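Phosphoribosylaminoimidazole-succinocarboxamide synthase (Saccharomyces cerevisiae, PDB 2CNQ) catalyses the ATP-dependent joining of 4-carboxy-5-aminoimidazole ribotide and L-aspartate to give SAICAR in de novo purine biosynthesis. Local coordinates at residues K53-W64 and Y292-T300; Q152-T160 and A192-K203. One frame throughout, in Å; residues are numbered along the deposited sequence. Where two conformers were deposited one is given.

Contact 1: K53-W64 and Y292-T300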
loop_
_atom_site.group_PDB
_atom_site.type_symbol
_atom_site.label_atom_id
_atom_site.label_comp_id
_atom_site.label_asym_id
_atom_site.label_seq_id
_atom_site.Cartn_x
_atom_site.Cartn_y
_atom_site.Cartn_z
ATOM N N LYS A 53 8.980 -2.800 -9.818
ATOM C CA LYS A 53 7.799 -2.458 -9.054
ATOM C C LYS A 53 8.169 -2.003 -7.680
ATOM O O LYS A 53 7.577 -1.080 -7.167
ATOM C CB LYS A 53 6.910 -3.662 -9.006
ATOM C CG LYS A 53 5.696 -3.492 -8.143
ATOM C CD LYS A 53 4.808 -4.693 -8.256
ATOM C CE LYS A 53 3.724 -4.687 -7.229
ATOM N NZ LYS A 53 4.192 -5.218 -5.930
ATOM N N GLY A 54 9.119 -2.678 -7.049
ATOM C CA GLY A 54 9.473 -2.296 -5.718
ATOM C C GLY A 54 10.094 -0.955 -5.630
ATOM O O GLY A 54 9.946 -0.257 -4.638
ATOM N N ILE A 55 10.809 -0.559 -6.659
ATOM C CA ILE A 55 11.314 0.792 -6.713
ATOM C C ILE A 55 10.140 1.748 -6.751
ATOM O O ILE A 55 10.100 2.727 -6.061
ATOM C CB ILE A 55 12.215 0.966 -7.912
ATOM C CG1 ILE A 55 13.471 0.110 -7.726
ATOM C CG2 ILE A 55 12.551 2.419 -8.072
ATOM C CD1 ILE A 55 14.363 0.105 -8.914
ATOM N N LEU A 56 9.149 1.444 -7.565
ATOM C CA LEU A 56 7.977 2.300 -7.642
ATOM C C LEU A 56 7.284 2.380 -6.335
ATOM O O LEU A 56 6.901 3.465 -5.894
ATOM C CB LEU A 56 7.080 1.800 -8.729
ATOM C CG LEU A 56 5.907 2.689 -9.047
ATOM C CD1 LEU A 56 5.554 2.507 -10.474
ATOM C CD2 LEU A 56 4.711 2.406 -8.202
ATOM N N LEU A 57 7.107 1.271 -5.660
ATOM C CA LEU A 57 6.413 1.322 -4.389
ATOM C C LEU A 57 7.172 2.157 -3.417
ATOM O O LEU A 57 6.579 2.861 -2.625
ATOM C CB LEU A 57 6.243 -0.052 -3.827
ATOM C CG LEU A 57 5.514 -1.047 -4.688
ATOM C CD1 LEU A 57 5.486 -2.357 -3.985
ATOM C CD2 LEU A 57 4.158 -0.577 -5.068
ATOM N N THR A 58 8.476 2.054 -3.454
ATOM C CA THR A 58 9.310 2.790 -2.568
ATOM C C THR A 58 9.218 4.244 -2.865
ATOM O O THR A 58 8.957 5.055 -2.003
ATOM C CB THR A 58 10.739 2.297 -2.685
ATOM O OG1 THR A 58 10.803 0.934 -2.309
ATOM C CG2 THR A 58 11.654 3.050 -1.794
ATOM N N LYS A 59 9.470 4.602 -4.108
ATOM C CA LYS A 59 9.487 5.988 -4.473
ATOM C C LYS A 59 8.147 6.642 -4.277
ATOM O O LYS A 59 8.053 7.758 -3.844
ATOM C CB LYS A 59 9.910 6.094 -5.927
ATOM C CG LYS A 59 11.310 5.582 -6.204
ATOM C CD LYS A 59 12.438 6.274 -5.440
ATOM C CE LYS A 59 13.753 5.512 -5.685
ATOM N NZ LYS A 59 14.955 6.287 -5.260
ATOM N N LEU A 60 7.099 5.938 -4.602
ATOM C CA LEU A 60 5.782 6.502 -4.446
ATOM C C LEU A 60 5.470 6.670 -2.975
ATOM O O LEU A 60 4.930 7.662 -2.572
ATOM C CB LEU A 60 4.772 5.662 -5.162
ATOM C CG LEU A 60 3.381 6.244 -5.243
ATOM C CD1 LEU A 60 3.352 7.672 -5.701
ATOM C CD2 LEU A 60 2.580 5.392 -6.161
ATOM N N SER A 61 5.837 5.684 -2.189
ATOM C CA SER A 61 5.677 5.854 -0.768
ATOM C C SER A 61 6.392 7.068 -0.295
ATOM O O SER A 61 5.863 7.825 0.488
ATOM C CB SER A 61 6.224 4.666 -0.025
ATOM O OG SER A 61 5.438 3.521 -0.197
ATOM N N GLU A 62 7.627 7.233 -0.722
ATOM C CA GLU A 62 8.380 8.388 -0.300
ATOM C C GLU A 62 7.706 9.659 -0.673
ATOM O O GLU A 62 7.681 10.606 0.089
ATOM C CB GLU A 62 9.778 8.345 -0.864
ATOM C CG GLU A 62 10.621 7.245 -0.261
ATOM C CD GLU A 62 11.960 7.281 -0.817
ATOM O OE1 GLU A 62 12.813 7.974 -0.229
ATOM O OE2 GLU A 62 12.144 6.700 -1.874
ATOM N N PHE A 63 7.131 9.694 -1.863
ATOM C CA PHE A 63 6.412 10.865 -2.289
ATOM C C PHE A 63 5.312 11.194 -1.313
ATOM O O PHE A 63 5.138 12.319 -0.897
ATOM C CB PHE A 63 5.838 10.645 -3.667
ATOM C CG PHE A 63 4.874 11.692 -4.051
ATOM C CD1 PHE A 63 3.538 11.505 -3.831
ATOM C CD2 PHE A 63 5.296 12.889 -4.579
ATOM C CE1 PHE A 63 2.635 12.489 -4.123
ATOM C CE2 PHE A 63 4.399 13.862 -4.876
ATOM C CZ PHE A 63 3.069 13.664 -4.620
ATOM N N TRP A 64 4.539 10.179 -0.947
ATOM C CA TRP A 64 3.434 10.424 -0.060
ATOM C C TRP A 64 3.879 10.709 1.334
ATOM O O TRP A 64 3.250 11.506 2.016
ATOM C CB TRP A 64 2.477 9.283 -0.080
ATOM C CG TRP A 64 1.766 9.114 -1.344
ATOM C CD1 TRP A 64 1.889 8.076 -2.171
ATOM C CD2 TRP A 64 0.776 9.969 -1.915
ATOM N NE1 TRP A 64 1.054 8.219 -3.246
ATOM C CE2 TRP A 64 0.336 9.364 -3.083
ATOM C CE3 TRP A 64 0.224 11.184 -1.545
ATOM C CZ2 TRP A 64 -0.678 9.887 -3.853
ATOM C CZ3 TRP A 64 -0.770 11.706 -2.325
ATOM C CH2 TRP A 64 -1.202 11.078 -3.463
ATOM N N TYR A 292 1.022 0.744 -13.123
ATOM C CA TYR A 292 1.602 1.256 -11.913
ATOM C C TYR A 292 2.377 2.494 -12.219
ATOM O O TYR A 292 2.325 3.453 -11.469
ATOM C CB TYR A 292 2.517 0.234 -11.275
ATOM C CG TYR A 292 1.827 -0.767 -10.404
ATOM C CD1 TYR A 292 2.325 -1.006 -9.155
ATOM C CD2 TYR A 292 0.715 -1.468 -10.814
ATOM C CE1 TYR A 292 1.740 -1.929 -8.326
ATOM C CE2 TYR A 292 0.133 -2.395 -10.001
ATOM C CZ TYR A 292 0.660 -2.630 -8.761
ATOM O OH TYR A 292 0.056 -3.564 -8.009
ATOM N N ILE A 293 3.147 2.461 -13.292
ATOM C CA ILE A 293 3.949 3.622 -13.620
ATOM C C ILE A 293 3.074 4.790 -13.976
ATOM O O ILE A 293 3.395 5.897 -13.626
ATOM C CB ILE A 293 4.941 3.246 -14.709
ATOM C CG1 ILE A 293 6.033 2.385 -14.093
ATOM C CG2 ILE A 293 5.519 4.480 -15.346
ATOM C CD1 ILE A 293 6.901 1.678 -15.084
ATOM N N GLU A 294 1.970 4.557 -14.655
ATOM C CA GLU A 294 1.089 5.656 -14.966
ATOM C C GLU A 294 0.538 6.264 -13.708
ATOM O O GLU A 294 0.468 7.465 -13.583
ATOM C CB GLU A 294 -0.002 5.188 -15.881
ATOM C CG GLU A 294 -0.973 6.266 -16.266
ATOM C CD GLU A 294 -0.388 7.360 -17.125
ATOM O OE1 GLU A 294 -1.142 8.286 -17.422
ATOM O OE2 GLU A 294 0.744 7.271 -17.578
ATOM N N ALA A 295 0.135 5.432 -12.764
ATOM C CA ALA A 295 -0.313 5.966 -11.509
ATOM C C ALA A 295 0.789 6.784 -10.885
ATOM O O ALA A 295 0.558 7.868 -10.399
ATOM C CB ALA A 295 -0.735 4.881 -10.587
ATOM N N TYR A 296 1.980 6.231 -10.849
ATOM C CA TYR A 296 3.096 6.915 -10.262
ATOM C C TYR A 296 3.304 8.244 -10.900
ATOM O O TYR A 296 3.473 9.236 -10.234
ATOM C CB TYR A 296 4.345 6.055 -10.400
ATOM C CG TYR A 296 5.571 6.769 -9.996
ATOM C CD1 TYR A 296 6.304 7.502 -10.909
ATOM C CD2 TYR A 296 5.991 6.769 -8.691
ATOM C CE1 TYR A 296 7.413 8.198 -10.519
ATOM C CE2 TYR A 296 7.087 7.465 -8.302
ATOM C CZ TYR A 296 7.787 8.178 -9.220
ATOM O OH TYR A 296 8.882 8.876 -8.798
ATOM N N GLU A 297 3.361 8.276 -12.195
ATOM C CA GLU A 297 3.657 9.527 -12.881
ATOM C C GLU A 297 2.573 10.527 -12.652
ATOM O O GLU A 297 2.855 11.686 -12.430
ATOM C CB GLU A 297 3.850 9.256 -14.356
ATOM C CG GLU A 297 5.108 8.492 -14.608
ATOM C CD GLU A 297 5.495 8.394 -16.048
ATOM O OE1 GLU A 297 6.692 8.318 -16.319
ATOM O OE2 GLU A 297 4.604 8.376 -16.906
ATOM N N THR A 298 1.327 10.113 -12.709
ATOM C CA THR A 298 0.261 11.056 -12.566
ATOM C C THR A 298 0.199 11.580 -11.163
ATOM O O THR A 298 0.032 12.759 -10.934
ATOM C CB THR A 298 -1.024 10.464 -12.969
ATOM O OG1 THR A 298 -0.884 10.042 -14.314
ATOM C CG2 THR A 298 -2.145 11.444 -12.946
ATOM N N LEU A 299 0.330 10.695 -10.201
ATOM C CA LEU A 299 0.229 11.110 -8.830
ATOM C C LEU A 299 1.356 11.999 -8.433
ATOM O O LEU A 299 1.145 12.922 -7.691
ATOM C CB LEU A 299 0.199 9.892 -7.934
ATOM C CG LEU A 299 -1.085 9.110 -8.060
ATOM C CD1 LEU A 299 -0.925 7.779 -7.396
ATOM C CD2 LEU A 299 -2.260 9.892 -7.515
ATOM N N THR A 300 2.565 11.678 -8.845
ATOM C CA THR A 300 3.718 12.433 -8.409
ATOM C C THR A 300 3.979 13.606 -9.276
ATOM O O THR A 300 4.665 14.505 -8.861
ATOM C CB THR A 300 4.970 11.602 -8.371
ATOM O OG1 THR A 300 5.338 11.196 -9.685
ATOM C CG2 THR A 300 4.848 10.411 -7.478
#
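Leu56, Leu60 and Phe63 pack against Tyr292, Tyr296 and Thr300 where two nearly parallel helices, 53-67 and the C-terminal 282-300, lie side by side; the axes of the two segments cross at 21°, 10.6 Å apart. No hydrogen bond crosses between them, and apolar branches and rings do the joining. Leu56 turns CG anti to its own amide nitrogen (chi1 -173°), which swings CD1 over the neighbouring helix; there it lies 3.7 Å from Tyr296 CB and touches Ile293 CG1 and the carbonyl oxygen of Tyr292. Leucine, apolar and branched, suits a buried spot where CD1 meets three residues at once. The Tyr296 ring, extended the same way (chi1 172°), runs past Leu56 and Leu60 in the opposite sense and presents its edge to Leu60 CB, 3.9 Å from Tyr296 CD2. Toward the C-terminal ends of the two segments, Leu299 CD2 meets the edge of the Trp64 indole, 4.0 Å from CZ2. Near the first turn, the aliphatic part of Lys53 lies against the Tyr292 ring, CE 3.6 Å from CE1. The polar ends of both residues reach Asp239, Lys53 NZ by a salt bridge and Tyr292 OH by a hydrogen bond, so one carboxylate ties the two helices together. Thr300 OG1 bonds to Tyr296 O at 2.8 Å, reaching that oxygen from the other face of the carbonyl plane than Thr300 N does; this bond, with a second to Ser302 N, is consistent with a fixed rotation that turns the methyl to Phe63, where CG2 makes a CH-pi contact 4.0 Å from the ring centroid.

Contact 2: Q152-T160 and A192-K203; sequences QEFPEPIFT and AELAVKLYSKCK
With chi1 at 167°, Phe159 sets CG opposite its backbone nitrogen and lays its ring against Ala192, and the same torsion in Tyr199 (also 167°) carries that ring to Pro157. Ala192 CA sits over one face of the phenylalanine, while its methyl lies 3.3 Å from Phe159 CD1; so small a residue lets the ring approach the helix backbone. Replacing Phe159 by an alanine would probably open a gap beside Ala192 and leave that methyl without its aromatic cover. Between these contacts Val196 sets CG2 against the strand backbone, 3.8 Å from Pro157 O. The packing is that of an alpha/beta layer: residues 157-159 of the outermost strand of the mixed sheet, which is hydrogen-bonded to strand 113-122, run at 145° to helix segment 192-203, and the helix packs on one face of the sheet, Ala195 touching Val119 and Val121 and Tyr199 touching Val121. The tyrosine hydroxyl bonds to Ile213 O, which holds the ring's far end. Pro157, rigid and compact, points its ring at the helix; CG meets the edge of Tyr199 at CE2, 3.5 Å away, and is equally close to Ser200 OG.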
loop_
_atom_site.group_PDB
_atom_site.type_symbol
_atom_site.label_atom_id
_atom_site.label_comp_id
_atom_site.label_asym_id
_atom_site.label_seq_id
_atom_site.Cartn_x
_atom_site.Cartn_y
_atom_site.Cartn_z
ATOM N N GLN A 152 -19.384 4.585 -6.978
ATOM C CA GLN A 152 -19.815 5.882 -6.568
ATOM C C GLN A 152 -19.019 6.317 -5.369
ATOM O O GLN A 152 -18.625 5.530 -4.511
ATOM C CB GLN A 152 -21.278 5.862 -6.258
ATOM C CG GLN A 152 -21.859 7.213 -5.955
ATOM C CD GLN A 152 -23.349 7.211 -5.999
ATOM O OE1 GLN A 152 -23.955 6.305 -6.548
ATOM N NE2 GLN A 152 -23.953 8.210 -5.389
ATOM N N GLU A 153 -18.849 7.613 -5.283
ATOM C CA GLU A 153 -18.239 8.212 -4.158
ATOM C C GLU A 153 -19.140 8.103 -2.957
ATOM O O GLU A 153 -20.330 8.373 -3.052
ATOM C CB GLU A 153 -17.955 9.675 -4.468
ATOM C CG GLU A 153 -17.083 10.376 -3.467
ATOM C CD GLU A 153 -16.447 11.645 -4.008
ATOM O OE1 GLU A 153 -15.404 12.048 -3.464
ATOM O OE2 GLU A 153 -16.977 12.226 -4.971
ATOM N N PHE A 154 -18.584 7.728 -1.821
ATOM C CA PHE A 154 -19.321 7.830 -0.598
ATOM C C PHE A 154 -19.517 9.294 -0.268
ATOM O O PHE A 154 -18.752 10.127 -0.635
ATOM C CB PHE A 154 -18.558 7.190 0.525
ATOM C CG PHE A 154 -18.511 5.713 0.449
ATOM C CD1 PHE A 154 -19.611 4.954 0.771
ATOM C CD2 PHE A 154 -17.348 5.063 0.086
ATOM C CE1 PHE A 154 -19.553 3.596 0.738
ATOM C CE2 PHE A 154 -17.293 3.712 0.046
ATOM C CZ PHE A 154 -18.389 2.969 0.362
ATOM N N PRO A 155 -20.524 9.608 0.522
ATOM C CA PRO A 155 -20.679 11.000 0.931
ATOM C C PRO A 155 -19.467 11.562 1.607
ATOM O O PRO A 155 -19.102 12.705 1.394
ATOM C CB PRO A 155 -21.854 10.942 1.891
ATOM C CG PRO A 155 -22.587 9.735 1.529
ATOM C CD PRO A 155 -21.621 8.758 0.990
ATOM N N GLU A 156 -18.838 10.721 2.415
ATOM C CA GLU A 156 -17.581 11.032 3.030
ATOM C C GLU A 156 -16.752 9.775 2.974
ATOM O O GLU A 156 -17.281 8.696 3.030
ATOM C CB GLU A 156 -17.764 11.393 4.486
ATOM C CG GLU A 156 -18.519 12.655 4.728
ATOM C CD GLU A 156 -17.846 13.868 4.175
ATOM O OE1 GLU A 156 -16.617 13.855 4.005
ATOM O OE2 GLU A 156 -18.551 14.871 3.943
ATOM N N PRO A 157 -15.444 9.896 2.884
ATOM C CA PRO A 157 -14.655 8.670 2.921
ATOM C C PRO A 157 -14.822 7.975 4.223
ATOM O O PRO A 157 -15.033 8.619 5.236
ATOM C CB PRO A 157 -13.233 9.186 2.760
ATOM C CG PRO A 157 -13.397 10.498 2.104
ATOM C CD PRO A 157 -14.618 11.084 2.728
ATOM N N ILE A 158 -14.711 6.665 4.185
ATOM C CA ILE A 158 -14.966 5.886 5.342
ATOM C C ILE A 158 -13.817 4.989 5.670
ATOM O O ILE A 158 -13.216 4.343 4.826
ATOM C CB ILE A 158 -16.244 5.117 5.222
ATOM C CG1 ILE A 158 -16.343 4.258 3.996
ATOM C CG2 ILE A 158 -17.416 6.116 5.297
ATOM C CD1 ILE A 158 -17.508 3.347 4.013
ATOM N N PHE A 159 -13.508 4.957 6.954
ATOM C CA PHE A 159 -12.601 4.004 7.524
ATOM C C PHE A 159 -13.282 2.669 7.617
ATOM O O PHE A 159 -14.312 2.528 8.236
ATOM C CB PHE A 159 -12.227 4.502 8.894
ATOM C CG PHE A 159 -11.532 3.493 9.745
ATOM C CD1 PHE A 159 -12.094 3.115 10.940
ATOM C CD2 PHE A 159 -10.306 2.978 9.409
ATOM C CE1 PHE A 159 -11.425 2.273 11.789
ATOM C CE2 PHE A 159 -9.665 2.101 10.239
ATOM C CZ PHE A 159 -10.226 1.765 11.439
ATOM N N THR A 160 -12.677 1.680 6.983
ATOM C CA THR A 160 -13.237 0.365 6.906
ATOM C C THR A 160 -12.127 -0.613 7.184
ATOM O O THR A 160 -11.454 -1.081 6.293
ATOM C CB THR A 160 -13.910 0.111 5.586
ATOM O OG1 THR A 160 -12.952 0.133 4.538
ATOM C CG2 THR A 160 -14.957 1.126 5.290
ATOM N N ALA A 192 -9.189 6.038 12.728
ATOM C CA ALA A 192 -10.168 6.304 11.727
ATOM C C ALA A 192 -10.107 7.711 11.251
ATOM O O ALA A 192 -10.168 7.988 10.070
ATOM C CB ALA A 192 -11.544 6.050 12.302
ATOM N N GLU A 193 -10.014 8.625 12.181
ATOM C CA GLU A 193 -10.064 9.997 11.799
ATOM C C GLU A 193 -8.827 10.398 11.067
ATOM O O GLU A 193 -8.910 11.113 10.101
ATOM C CB GLU A 193 -10.294 10.866 12.992
ATOM C CG GLU A 193 -11.684 10.673 13.508
ATOM C CD GLU A 193 -12.044 11.621 14.579
ATOM O OE1 GLU A 193 -13.216 11.640 14.947
ATOM O OE2 GLU A 193 -11.158 12.329 15.073
ATOM N N LEU A 194 -7.686 9.918 11.497
ATOM C CA LEU A 194 -6.466 10.275 10.845
ATOM C C LEU A 194 -6.458 9.672 9.472
ATOM O O LEU A 194 -6.075 10.310 8.519
ATOM C CB LEU A 194 -5.293 9.772 11.634
ATOM C CG LEU A 194 -3.937 10.001 11.006
ATOM C CD1 LEU A 194 -3.700 11.474 10.789
ATOM C CD2 LEU A 194 -2.875 9.416 11.868
ATOM N N ALA A 195 -6.851 8.429 9.362
ATOM C CA ALA A 195 -6.821 7.790 8.073
ATOM C C ALA A 195 -7.688 8.532 7.097
ATOM O O ALA A 195 -7.302 8.728 5.965
ATOM C CB ALA A 195 -7.269 6.364 8.213
ATOM N N VAL A 196 -8.878 8.924 7.505
ATOM C CA VAL A 196 -9.747 9.634 6.610
ATOM C C VAL A 196 -9.147 10.969 6.272
ATOM O O VAL A 196 -9.218 11.388 5.140
ATOM C CB VAL A 196 -11.147 9.763 7.183
ATOM C CG1 VAL A 196 -11.947 10.785 6.450
ATOM C CG2 VAL A 196 -11.807 8.402 7.148
ATOM N N LYS A 197 -8.553 11.630 7.228
ATOM C CA LYS A 197 -7.947 12.901 6.964
ATOM C C LYS A 197 -6.845 12.777 5.940
ATOM O O LYS A 197 -6.770 13.540 5.007
ATOM C CB LYS A 197 -7.414 13.464 8.247
ATOM C CG LYS A 197 -7.023 14.886 8.119
ATOM C CD LYS A 197 -6.525 15.453 9.409
ATOM C CE LYS A 197 -7.613 15.682 10.389
ATOM N NZ LYS A 197 -7.138 16.588 11.476
ATOM N N LEU A 198 -5.971 11.799 6.135
ATOM C CA LEU A 198 -4.889 11.596 5.207
ATOM C C LEU A 198 -5.424 11.247 3.863
ATOM O O LEU A 198 -5.000 11.775 2.860
ATOM C CB LEU A 198 -3.944 10.523 5.690
ATOM C CG LEU A 198 -3.279 10.767 7.022
ATOM C CD1 LEU A 198 -2.433 9.594 7.389
ATOM C CD2 LEU A 198 -2.463 12.026 7.011
ATOM N N TYR A 199 -6.346 10.327 3.822
ATOM C CA TYR A 199 -6.921 9.941 2.573
ATOM C C TYR A 199 -7.525 11.117 1.863
ATOM O O TYR A 199 -7.306 11.294 0.697
ATOM C CB TYR A 199 -7.981 8.868 2.775
ATOM C CG TYR A 199 -8.789 8.668 1.558
ATOM C CD1 TYR A 199 -8.353 7.872 0.552
ATOM C CD2 TYR A 199 -9.983 9.312 1.413
ATOM C CE1 TYR A 199 -9.084 7.743 -0.607
ATOM C CE2 TYR A 199 -10.717 9.196 0.266
ATOM C CZ TYR A 199 -10.255 8.404 -0.740
ATOM O OH TYR A 199 -11.031 8.348 -1.841
ATOM N N SER A 200 -8.318 11.907 2.549
ATOM C CA SER A 200 -8.994 12.993 1.891
ATOM C C SER A 200 -8.025 13.970 1.313
ATOM O O SER A 200 -8.241 14.462 0.221
ATOM C CB SER A 200 -9.921 13.694 2.838
ATOM O OG SER A 200 -11.058 12.886 3.018
ATOM N N LYS A 201 -6.973 14.278 2.032
ATOM C CA LYS A 201 -5.984 15.187 1.518
ATOM C C LYS A 201 -5.379 14.635 0.271
ATOM O O LYS A 201 -5.195 15.334 -0.705
ATOM C CB LYS A 201 -4.936 15.425 2.561
ATOM C CG LYS A 201 -3.860 16.340 2.100
ATOM C CD LYS A 201 -2.866 16.683 3.167
ATOM C CE LYS A 201 -1.715 17.434 2.590
ATOM N NZ LYS A 201 -0.899 18.073 3.599
ATOM N N CYS A 202 -5.027 13.370 0.292
ATOM C CA CYS A 202 -4.429 12.767 -0.854
ATOM C C CYS A 202 -5.403 12.627 -1.990
ATOM O O CYS A 202 -5.043 12.812 -3.131
ATOM C CB CYS A 202 -3.824 11.434 -0.490
ATOM S SG CYS A 202 -2.510 11.569 0.683
ATOM N N LYS A 203 -6.636 12.308 -1.670
ATOM C CA LYS A 203 -7.672 12.181 -2.657
ATOM C C LYS A 203 -7.849 13.474 -3.396
ATOM O O LYS A 203 -7.959 13.504 -4.599
ATOM C CB LYS A 203 -8.979 11.790 -1.983
ATOM C CG LYS A 203 -10.124 11.607 -2.947
ATOM C CD LYS A 203 -11.518 11.499 -2.341
ATOM C CE LYS A 203 -11.823 12.435 -1.166
ATOM N NZ LYS A 203 -12.374 13.759 -1.550
#

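Overall arrangement
The centres of contacts 1 and 2 lie about 20 Å apart, and along the chain 152-160 and 192-203 fall inside the loop that 53-64 and 292-300 close. The two meet directly: Trp64 CZ3 of contact 1 packs 3.5 Å from Cys202 SG of contact 2, so helix 185-209 bridges them. Contact 1 borders the nucleotide sites: Glu62 belongs to a pocket occupied by AMP or the aminoimidazole ribonucleotide, and Asp239, the shared partner of contact 1, lines the second aminoimidazole ribonucleotide pocket. Contact 2 keeps its distance, the Tyr199 side chain about 9 Å from a bound aminoimidazole ribonucleotide and the Ala192 side chain about 13 Å from a bound succinate.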